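Local structure of integrase (Bovine immunodeficiency virus, 3KKS) at residues Asp8-Asn13 with Arg97-Leu102. The protein probably catalyses insertion of reverse-transcribed viral DNA into host chromosomal DNA through its RNase H-like catalytic core domain. Sequence-based numbering, arbitrary orientation.
Sequences DNTHWN and RAHRDL
Strand 4-12 and helix 89-109 of the RNase H-like core face each other, probably at the edge of the active site, through Asp8, Thr10 and His99. Histidine suits the helix because its flat ring is long enough to span the gap between the backbones, whose closest CA atoms, those of Thr10 and His99, are 8.6 Å apart. Its CG lies anti to the carbonyl carbon and beside the backbone N (chi1 -82°), a turn that sends the ring toward the strand. There Thr10 CG2 meets the ring at its edge, near the ring plane, 3.3 Å from His99 ND1 and 3.4 Å from His99 CE1. Threonine's two branches divide the work: the methyl packs against imidazole, while OG1 hydrogen-bonds to Ile17 O on the adjacent antiparallel strand, which helps hold the rotation (chi1 64°) that turns CG2 to the histidine. Asp8, two residues earlier and therefore on the same side of the strand, offers its short methylene, with Asp8 CB 4.0 Å from His99 CE1 in an oblique approach. Its carboxylate does not touch the imidazole: Asp8 OD2 is 4.2 Å from His99 NE2, and OD1 lies farther off, close to Asp60 OD2. Val19 also packs on His99. Elsewhere on the helix, Arg100 NE forms a salt bridge with Asp101 OD2 at 3.0 Å; a second, from Asp101 OD1 to Arg131 NH2, links the helix to the residues following helix 116-129. The Asp8-Asp60 pair is consistent with the aspartates of the D,D-35-E motif of retroviral integrases, whose glutamate is probably carried by helix 89-109 itself.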
ATOM      1  N   ASP A   8       3.728  -1.277  -4.928  1.00 31.05           N
ATOM      2  CA  ASP A   8       3.760  -1.321  -6.380  1.00 33.51           C
ATOM      3  C   ASP A   8       3.189  -0.011  -6.893  1.00 32.95           C
ATOM      4  O   ASP A   8       2.448   0.680  -6.191  1.00 31.12           O
ATOM      5  CB  ASP A   8       2.897  -2.471  -6.917  1.00 36.17           C
ATOM      6  CG  ASP A   8       3.522  -3.834  -6.688  1.00 40.09           C
ATOM      7  OD1 ASP A   8       4.602  -4.098  -7.271  1.00 44.47           O
ATOM      8  OD2 ASP A   8       2.933  -4.644  -5.931  1.00 38.82           O
ATOM      9  N   ASN A   9       3.560   0.335  -8.115  1.00 32.94           N
ATOM     10  CA  ASN A   9       3.051   1.529  -8.748  1.00 34.04           C
ATOM     11  C   ASN A   9       2.022   1.033  -9.736  1.00 33.72           C
ATOM     12  O   ASN A   9       2.218  -0.001 -10.371  1.00 32.59           O
ATOM     13  CB  ASN A   9       4.160   2.270  -9.487  1.00 34.22           C
ATOM     14  CG  ASN A   9       5.121   2.940  -8.545  1.00 35.63           C
ATOM     15  OD1 ASN A   9       4.707   3.615  -7.607  1.00 34.45           O
ATOM     16  ND2 ASN A   9       6.413   2.769  -8.791  1.00 37.83           N
ATOM     17  N   THR A  10       0.913   1.746  -9.848  1.00 33.21           N
ATOM     18  CA  THR A  10      -0.115   1.350 -10.788  1.00 34.11           C
ATOM     19  C   THR A  10      -0.583   2.582 -11.519  1.00 34.46           C
ATOM     20  O   THR A  10      -0.180   3.699 -11.203  1.00 34.28           O
ATOM     21  CB  THR A  10      -1.331   0.728 -10.091  1.00 34.52           C
ATOM     22  OG1 THR A  10      -1.961   1.715  -9.265  1.00 34.62           O
ATOM     23  CG2 THR A  10      -0.909  -0.447  -9.240  1.00 36.62           C
ATOM     24  N   HIS A  11      -1.444   2.366 -12.497  1.00 34.65           N
ATOM     25  CA  HIS A  11      -1.989   3.454 -13.275  1.00 36.54           C
ATOM     26  C   HIS A  11      -3.491   3.371 -13.304  1.00 37.11           C
ATOM     27  O   HIS A  11      -4.083   2.303 -13.396  1.00 37.37           O
ATOM     28  CB  HIS A  11      -1.470   3.408 -14.709  1.00 37.69           C
ATOM     29  CG  HIS A  11       0.012   3.506 -14.811  1.00 37.29           C
ATOM     30  ND1 HIS A  11       0.664   4.668 -15.164  1.00 40.41           N
ATOM     31  CD2 HIS A  11       0.983   2.594 -14.549  1.00 38.39           C
ATOM     32  CE1 HIS A  11       1.967   4.472 -15.110  1.00 38.73           C
ATOM     33  NE2 HIS A  11       2.188   3.226 -14.739  1.00 39.00           N
ATOM     34  N   TRP A  12      -4.085   4.543 -13.223  1.00 36.56           N
ATOM     35  CA  TRP A  12      -5.516   4.733 -13.272  1.00 36.95           C
ATOM     36  C   TRP A  12      -5.595   5.922 -14.215  1.00 37.47           C
ATOM     37  O   TRP A  12      -5.355   7.048 -13.803  1.00 37.04           O
ATOM     38  CB  TRP A  12      -6.021   5.103 -11.897  1.00 34.67           C
ATOM     39  CG  TRP A  12      -7.448   5.393 -11.936  1.00 32.84           C
ATOM     40  CD1 TRP A  12      -8.046   6.595 -11.777  1.00 31.87           C
ATOM     41  CD2 TRP A  12      -8.476   4.436 -12.119  1.00 32.06           C
ATOM     42  NE1 TRP A  12      -9.407   6.449 -11.838  1.00 31.41           N
ATOM     43  CE2 TRP A  12      -9.699   5.129 -12.046  1.00 31.61           C
ATOM     44  CE3 TRP A  12      -8.486   3.051 -12.330  1.00 31.51           C
ATOM     45  CZ2 TRP A  12     -10.931   4.483 -12.183  1.00 33.21           C
ATOM     46  CZ3 TRP A  12      -9.723   2.395 -12.467  1.00 31.57           C
ATOM     47  CH2 TRP A  12     -10.926   3.119 -12.387  1.00 31.59           C
ATOM     48  N   ASN A  13      -5.877   5.654 -15.487  1.00 38.98           N
ATOM     49  CA  ASN A  13      -5.890   6.683 -16.523  1.00 38.92           C
ATOM     50  C   ASN A  13      -4.500   7.271 -16.569  1.00 38.55           C
ATOM     51  O   ASN A  13      -3.530   6.537 -16.477  1.00 39.57           O
ATOM     52  CB  ASN A  13      -6.929   7.741 -16.220  1.00 41.12           C
ATOM     53  CG  ASN A  13      -8.270   7.137 -16.023  1.00 43.99           C
ATOM     54  OD1 ASN A  13      -8.611   6.159 -16.690  1.00 44.89           O
ATOM     55  ND2 ASN A  13      -9.047   7.689 -15.101  1.00 43.63           N
ATOM     56  N   ARG A  97      -5.850  -9.129  -5.002  1.00 32.12           N
ATOM     57  CA  ARG A  97      -7.242  -8.793  -4.749  1.00 32.73           C
ATOM     58  C   ARG A  97      -7.406  -7.323  -4.347  1.00 31.45           C
ATOM     59  O   ARG A  97      -8.337  -6.655  -4.791  1.00 31.74           O
ATOM     60  CB  ARG A  97      -7.810  -9.696  -3.655  1.00 35.52           C
ATOM     61  CG  ARG A  97      -9.253  -9.390  -3.299  1.00 41.45           C
ATOM     62  CD  ARG A  97      -9.816 -10.374  -2.272  1.00 46.27           C
ATOM     63  NE  ARG A  97      -8.972 -10.478  -1.083  1.00 48.99           N
ATOM     64  CZ  ARG A  97      -9.417 -10.406   0.169  1.00 50.89           C
ATOM     65  NH1 ARG A  97      -8.561 -10.516   1.177  1.00 50.24           N
ATOM     66  NH2 ARG A  97     -10.708 -10.211   0.418  1.00 51.05           N
ATOM     67  N   ALA A  98      -6.502  -6.822  -3.512  1.00 29.63           N
ATOM     68  CA  ALA A  98      -6.570  -5.432  -3.068  1.00 29.42           C
ATOM     69  C   ALA A  98      -6.466  -4.456  -4.237  1.00 27.72           C
ATOM     70  O   ALA A  98      -7.208  -3.483  -4.298  1.00 29.68           O
ATOM     71  CB  ALA A  98      -5.460  -5.146  -2.045  1.00 30.43           C
ATOM     72  N   HIS A  99      -5.548  -4.705  -5.162  1.00 25.32           N
ATOM     73  CA  HIS A  99      -5.391  -3.815  -6.312  1.00 27.54           C
ATOM     74  C   HIS A  99      -6.641  -3.806  -7.173  1.00 29.54           C
ATOM     75  O   HIS A  99      -7.016  -2.779  -7.730  1.00 28.85           O
ATOM     76  CB  HIS A  99      -4.191  -4.239  -7.164  1.00 27.22           C
ATOM     77  CG  HIS A  99      -2.877  -3.750  -6.639  1.00 27.97           C
ATOM     78  ND1 HIS A  99      -2.142  -2.773  -7.278  1.00 28.75           N
ATOM     79  CD2 HIS A  99      -2.177  -4.087  -5.534  1.00 28.02           C
ATOM     80  CE1 HIS A  99      -1.042  -2.532  -6.585  1.00 29.00           C
ATOM     81  NE2 HIS A  99      -1.038  -3.316  -5.523  1.00 27.20           N
ATOM     82  N   ARG A 100      -7.279  -4.966  -7.278  1.00 30.59           N
ATOM     83  CA  ARG A 100      -8.496  -5.117  -8.066  1.00 32.66           C
ATOM     84  C   ARG A 100      -9.634  -4.371  -7.378  1.00 30.01           C
ATOM     85  O   ARG A 100     -10.347  -3.592  -8.004  1.00 29.26           O
ATOM     86  CB  ARG A 100      -8.830  -6.610  -8.197  1.00 35.96           C
ATOM     87  CG  ARG A 100      -9.807  -6.958  -9.297  1.00 40.14           C
ATOM     88  CD  ARG A 100     -11.236  -6.661  -8.897  1.00 46.03           C
ATOM     89  NE  ARG A 100     -11.619  -7.346  -7.663  1.00 50.44           N
ATOM     90  CZ  ARG A 100     -11.530  -8.660  -7.469  1.00 53.57           C
ATOM     91  NH1 ARG A 100     -11.066  -9.449  -8.431  1.00 54.22           N
ATOM     92  NH2 ARG A 100     -11.909  -9.190  -6.309  1.00 52.97           N
ATOM     93  N   ASP A 101      -9.786  -4.608  -6.081  1.00 28.84           N
ATOM     94  CA  ASP A 101     -10.828  -3.963  -5.298  1.00 28.67           C
ATOM     95  C   ASP A 101     -10.646  -2.444  -5.272  1.00 28.91           C
ATOM     96  O   ASP A 101     -11.618  -1.694  -5.251  1.00 30.40           O
ATOM     97  CB  ASP A 101     -10.814  -4.510  -3.869  1.00 30.49           C
ATOM     98  CG  ASP A 101     -11.273  -5.952  -3.794  1.00 31.83           C
ATOM     99  OD1 ASP A 101     -11.170  -6.557  -2.709  1.00 32.12           O
ATOM    100  OD2 ASP A 101     -11.743  -6.479  -4.822  1.00 32.58           O
ATOM    101  N   LEU A 102      -9.396  -1.998  -5.269  1.00 26.83           N
ATOM    102  CA  LEU A 102      -9.101  -0.579  -5.249  1.00 25.69           C
ATOM    103  C   LEU A 102      -9.550   0.039  -6.560  1.00 26.53           C
ATOM    104  O   LEU A 102     -10.139   1.123  -6.584  1.00 24.42           O
ATOM    105  CB  LEU A 102      -7.597  -0.345  -5.062  1.00 23.09           C
ATOM    106  CG  LEU A 102      -7.184   1.120  -4.929  1.00 24.69           C
ATOM    107  CD1 LEU A 102      -7.801   1.692  -3.669  1.00 24.76           C
ATOM    108  CD2 LEU A 102      -5.660   1.248  -4.887  1.00 23.10           C
TER